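Local coordinates for protein N-acetyl-beta-D glucosaminidase (PDB 4ZM6) that is thought to hydrolyse terminal N-acetylglucosamine residues from glycosides and to acetylate glucosamine with acetyl-CoA, through a glycoside hydrolase family 3 part and a GNAT-like region, at residues 563-568 against 655-660; 829-834 against 845-850. All blocks are in the same frame, centred on the assembly; numbering follows the deposited sequence.

Contact 1 (563-568 against 655-660)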
# COMPACT_ATOMS: atom_id res chain seq x y z
N LYS A 563 -2.87 -35.20 16.02
CA LYS A 563 -3.28 -36.27 16.94
C LYS A 563 -4.80 -36.34 17.11
O LYS A 563 -5.40 -37.37 16.84
CB LYS A 563 -2.61 -36.12 18.32
N ASP A 564 -5.41 -35.24 17.54
CA ASP A 564 -6.86 -35.20 17.78
C ASP A 564 -7.69 -34.73 16.58
O ASP A 564 -8.90 -34.99 16.53
CB ASP A 564 -7.19 -34.27 18.96
CG ASP A 564 -6.78 -34.85 20.30
OD1 ASP A 564 -6.10 -35.90 20.33
OD2 ASP A 564 -7.14 -34.24 21.33
N TRP A 565 -7.06 -34.04 15.63
CA TRP A 565 -7.76 -33.42 14.51
C TRP A 565 -7.02 -33.62 13.20
O TRP A 565 -6.63 -32.65 12.55
CB TRP A 565 -7.90 -31.91 14.74
CG TRP A 565 -8.35 -31.49 16.09
CD1 TRP A 565 -7.58 -31.33 17.20
CD2 TRP A 565 -9.68 -31.12 16.48
NE1 TRP A 565 -8.34 -30.91 18.25
CE2 TRP A 565 -9.64 -30.76 17.84
CE3 TRP A 565 -10.91 -31.07 15.81
CZ2 TRP A 565 -10.76 -30.35 18.55
CZ3 TRP A 565 -12.04 -30.66 16.51
CH2 TRP A 565 -11.95 -30.30 17.87
N PRO A 566 -6.83 -34.88 12.79
CA PRO A 566 -6.21 -35.11 11.48
C PRO A 566 -7.06 -34.52 10.35
O PRO A 566 -8.28 -34.68 10.37
CB PRO A 566 -6.13 -36.64 11.38
CG PRO A 566 -7.14 -37.15 12.37
CD PRO A 566 -7.19 -36.14 13.46
N LEU A 567 -6.42 -33.82 9.41
CA LEU A 567 -7.15 -33.06 8.38
C LEU A 567 -6.37 -32.97 7.07
O LEU A 567 -5.34 -32.30 7.01
CB LEU A 567 -7.46 -31.65 8.90
CG LEU A 567 -8.50 -30.84 8.13
CD1 LEU A 567 -9.88 -31.47 8.25
CD2 LEU A 567 -8.54 -29.40 8.60
N ARG A 568 -6.88 -33.62 6.02
CA ARG A 568 -6.18 -33.69 4.72
C ARG A 568 -6.06 -32.32 4.02
O ARG A 568 -6.84 -31.40 4.29
CB ARG A 568 -6.87 -34.71 3.80
N ARG A 655 -15.06 -22.81 8.51
CA ARG A 655 -14.58 -22.94 9.88
C ARG A 655 -13.73 -24.17 10.13
O ARG A 655 -14.07 -25.26 9.69
CB ARG A 655 -15.80 -23.00 10.81
CG ARG A 655 -15.51 -23.50 12.21
CD ARG A 655 -16.72 -24.18 12.84
NE ARG A 655 -17.97 -23.50 12.52
CZ ARG A 655 -19.17 -23.95 12.87
NH1 ARG A 655 -19.29 -25.07 13.58
NH2 ARG A 655 -20.25 -23.26 12.53
N PHE A 656 -12.63 -23.97 10.85
CA PHE A 656 -11.92 -25.07 11.50
C PHE A 656 -12.51 -25.31 12.89
O PHE A 656 -12.84 -26.43 13.25
CB PHE A 656 -10.44 -24.75 11.66
CG PHE A 656 -9.72 -24.50 10.37
CD1 PHE A 656 -9.38 -25.55 9.53
CD2 PHE A 656 -9.36 -23.21 10.00
CE1 PHE A 656 -8.70 -25.32 8.35
CE2 PHE A 656 -8.68 -22.98 8.82
CZ PHE A 656 -8.35 -24.03 7.99
N PHE A 657 -12.62 -24.23 13.67
CA PHE A 657 -13.17 -24.26 15.03
C PHE A 657 -14.11 -23.07 15.25
O PHE A 657 -13.88 -21.99 14.70
CB PHE A 657 -12.05 -24.20 16.06
CG PHE A 657 -10.96 -25.23 15.86
CD1 PHE A 657 -11.26 -26.59 15.85
CD2 PHE A 657 -9.63 -24.85 15.73
CE1 PHE A 657 -10.26 -27.54 15.68
CE2 PHE A 657 -8.63 -25.79 15.56
CZ PHE A 657 -8.94 -27.13 15.54
N PRO A 658 -15.18 -23.25 16.04
CA PRO A 658 -16.10 -22.17 16.38
C PRO A 658 -15.59 -21.30 17.52
O PRO A 658 -16.02 -20.16 17.68
CB PRO A 658 -17.36 -22.91 16.82
CG PRO A 658 -16.82 -24.14 17.47
CD PRO A 658 -15.61 -24.52 16.66
N GLY A 659 -14.70 -21.87 18.33
CA GLY A 659 -14.04 -21.15 19.41
C GLY A 659 -12.70 -21.83 19.60
O GLY A 659 -12.12 -22.32 18.63
N VAL A 660 -12.20 -21.86 20.83
CA VAL A 660 -10.91 -22.48 21.09
C VAL A 660 -11.12 -23.85 21.71
O VAL A 660 -11.76 -23.97 22.75
CB VAL A 660 -10.04 -21.61 22.02
CG1 VAL A 660 -8.66 -22.24 22.20
CG2 VAL A 660 -9.92 -20.20 21.47
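Trp565 and Phe657 form a T-shaped pair in which the phenyl ring presents its edge and the indole its face. The centroids of the Phe657 ring and the six-membered ring of Trp565 are 4.8 Å apart, and their planes meet at 74°. One corner makes the closest approach: Phe657 CE1 stands 3.5 Å above the indole plane, displaced toward the rim, with Trp565 CE3 its nearest carbon at 3.6 Å. In each residue CG lies anti to the carbonyl carbon (chi1 -46° for Trp565, -52° for Phe657), which sends both rings out along CB bonds that point at the opposite segment.

The second meeting is purely aliphatic to aromatic. Leu567 extends CG anti to its backbone N, carrying CD2 to the rim of the Phe656 ring, near its plane, 4.0 Å from Phe656 CD1. The two side chains cross at about a right angle. The atoms that meet are all carbons; the two segments bury 150 Å² between them, summed over both sides.

Further out, Arg851 makes a cation-pi contact with the Trp565 indole and bonds to the backbone O of Asp564, while Trp565 O receives the Trp557 NE1 hydrogen bond. Phe657 also meets Phe561 edge-to-face and touches the bound acetyl coenzyme A, so one residue of this packing reaches the cofactor. Loop 563-568 bridges helices 546-561 and 569-577, the latter meeting Leu567 through Ile572 and Phe656 through Leu576; loop 655-660 leads from strand 646-649 into strand 660-661, and its Phe657 and Pro658 pack on Tyr853 of strand 847-857.

Contact 2 (829-834 against 845-850); sequences TKSYVD and VGYKTW
Tyr847 meets alternate residues of one strand in two different ways, with Ser831 at its hydroxyl and Val833 over its ring. Ser831 OG donates to Tyr847 OH at 2.6 Å, and the phenol oxygen is also bonded to Asn820 OD1 of helix 811-825, so two bonds fix the end of the side chain. In the serine OG lies anti to the backbone N, which turns it toward the tyrosine and puts it at the ring's edge, near the plane. Over one face comes the valine branch that sits beside its own backbone N. Val833 CG2 lies 3.6 Å from the centroid of the Tyr847 ring and 18° off its normal, a CH-pi contact.

The backbones are too far apart to pair: the axes of 830-834 and 847-850 approach to 8.8 Å at an angle of 67°. Strand 686-692 lies between them, pairing antiparallel with both strand 830-836 and strand 847-857. It falls in the sequence range of the preceding N-acetyltransferase unit, an arrangement consistent with strand exchange between two GNAT-like units. The connection between the two segments includes helix 839-843, which ends in a Schellman motif with Gly846, at positive phi, as its C-prime residue; Tyr847 N bonds to Tyr842 O there.

Tyr832 starts off in the other direction from Ser831 and Val833, yet its ring swings back to Trp850. Tyr832 CE1 touches Trp850 CZ3 at 3.8 Å; the ring planes are nearly perpendicular (89°), but the approach fits neither a stack nor a clean edge-to-face pair. Both rings meet Phe790 edge-to-face, and Tyr832 OH is tied to Asp688 OD2 of the intervening strand 686-692.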
# COMPACT_ATOMS: atom_id res chain seq x y z
N THR A 829 -23.11 -43.68 9.06
CA THR A 829 -22.93 -44.38 10.32
C THR A 829 -22.57 -43.44 11.49
O THR A 829 -22.90 -43.74 12.64
CB THR A 829 -21.84 -45.48 10.20
OG1 THR A 829 -20.62 -44.90 9.73
CG2 THR A 829 -22.28 -46.55 9.23
N LYS A 830 -21.90 -42.32 11.20
CA LYS A 830 -21.47 -41.38 12.24
C LYS A 830 -21.94 -39.96 11.90
O LYS A 830 -21.71 -39.49 10.79
CB LYS A 830 -19.94 -41.41 12.38
CG LYS A 830 -19.40 -42.75 12.86
CD LYS A 830 -17.90 -42.87 12.62
CE LYS A 830 -17.39 -44.29 12.82
NZ LYS A 830 -17.27 -44.66 14.25
N SER A 831 -22.58 -39.29 12.85
CA SER A 831 -23.27 -38.02 12.58
C SER A 831 -22.73 -36.86 13.42
O SER A 831 -22.52 -36.99 14.62
CB SER A 831 -24.77 -38.19 12.83
OG SER A 831 -25.47 -37.00 12.53
N TYR A 832 -22.57 -35.71 12.77
CA TYR A 832 -21.90 -34.54 13.34
C TYR A 832 -22.89 -33.41 13.60
O TYR A 832 -23.40 -32.80 12.67
CB TYR A 832 -20.84 -34.06 12.35
CG TYR A 832 -19.93 -32.92 12.79
CD1 TYR A 832 -19.29 -32.93 14.03
CD2 TYR A 832 -19.67 -31.86 11.92
CE1 TYR A 832 -18.45 -31.89 14.40
CE2 TYR A 832 -18.82 -30.83 12.29
CZ TYR A 832 -18.21 -30.85 13.52
OH TYR A 832 -17.37 -29.81 13.86
N VAL A 833 -23.17 -33.15 14.88
CA VAL A 833 -23.97 -31.99 15.27
C VAL A 833 -23.04 -30.95 15.89
O VAL A 833 -22.55 -31.14 17.00
CB VAL A 833 -25.08 -32.37 16.26
CG1 VAL A 833 -25.86 -31.14 16.70
CG2 VAL A 833 -26.01 -33.40 15.63
N ASP A 834 -22.80 -29.87 15.17
CA ASP A 834 -21.75 -28.93 15.51
C ASP A 834 -22.29 -27.72 16.26
O ASP A 834 -23.38 -27.25 15.96
CB ASP A 834 -20.99 -28.48 14.24
CG ASP A 834 -21.87 -27.74 13.25
OD1 ASP A 834 -22.90 -28.30 12.82
OD2 ASP A 834 -21.53 -26.60 12.87
N VAL A 845 -31.78 -38.53 21.12
CA VAL A 845 -31.67 -39.17 19.82
C VAL A 845 -30.25 -39.71 19.57
O VAL A 845 -29.79 -39.78 18.43
CB VAL A 845 -32.11 -38.22 18.68
CG1 VAL A 845 -33.59 -37.91 18.78
CG2 VAL A 845 -31.31 -36.92 18.71
N GLY A 846 -29.55 -40.08 20.65
CA GLY A 846 -28.29 -40.82 20.55
C GLY A 846 -27.00 -40.03 20.37
O GLY A 846 -25.96 -40.63 20.11
N TYR A 847 -27.05 -38.71 20.52
CA TYR A 847 -25.83 -37.88 20.40
C TYR A 847 -25.15 -37.67 21.75
O TYR A 847 -25.76 -37.14 22.68
CB TYR A 847 -26.14 -36.52 19.77
CG TYR A 847 -26.48 -36.58 18.30
CD1 TYR A 847 -25.49 -36.79 17.35
CD2 TYR A 847 -27.78 -36.42 17.86
CE1 TYR A 847 -25.79 -36.84 16.00
CE2 TYR A 847 -28.11 -36.47 16.52
CZ TYR A 847 -27.11 -36.68 15.59
OH TYR A 847 -27.45 -36.73 14.26
N LYS A 848 -23.89 -38.08 21.85
CA LYS A 848 -23.05 -37.76 22.99
C LYS A 848 -21.98 -36.76 22.54
O LYS A 848 -21.71 -36.65 21.34
CB LYS A 848 -22.43 -39.02 23.60
CG LYS A 848 -21.28 -39.65 22.82
CD LYS A 848 -21.02 -41.06 23.34
CE LYS A 848 -19.54 -41.42 23.37
NZ LYS A 848 -18.99 -41.67 22.01
N THR A 849 -21.39 -36.02 23.48
CA THR A 849 -20.51 -34.90 23.11
C THR A 849 -19.18 -35.44 22.60
O THR A 849 -18.67 -36.44 23.11
CB THR A 849 -20.27 -33.86 24.25
OG1 THR A 849 -19.02 -34.12 24.88
CG2 THR A 849 -21.39 -33.85 25.29
N TRP A 850 -18.64 -34.78 21.59
CA TRP A 850 -17.47 -35.26 20.87
C TRP A 850 -16.24 -34.43 21.21
O TRP A 850 -15.18 -34.97 21.53
CB TRP A 850 -17.75 -35.21 19.37
CG TRP A 850 -16.58 -35.62 18.54
CD1 TRP A 850 -15.93 -36.81 18.60
CD2 TRP A 850 -15.93 -34.84 17.54
NE1 TRP A 850 -14.89 -36.82 17.70
CE2 TRP A 850 -14.87 -35.62 17.03
CE3 TRP A 850 -16.13 -33.56 17.02
CZ2 TRP A 850 -14.02 -35.17 16.02
CZ3 TRP A 850 -15.28 -33.10 16.02
CH2 TRP A 850 -14.24 -33.91 15.53

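Overall arrangement
Contact 1 closes before contact 2 opens along the chain, and their centres lie 16 Å apart on the same side of the chain's centre. They fall in successive N-acetyltransferase sequence ranges but are joined through one mixed sheet: strand 660-661 pairs with 847-857, and 686-692 pairs with both 830-836 and 847-857. Two direct links span the boundary, a 2.8 Å salt bridge from Arg655 NH1 to Asp834 OD2 and packing of Trp565 CZ3 on Trp850 CH2 at 4.0 Å. Together with the shared sheet, these links show that the two regions are packed and strand-paired against each other here. Contact 1 reaches the cofactor through Phe657, whereas contact 2 lies away from the annotated sites.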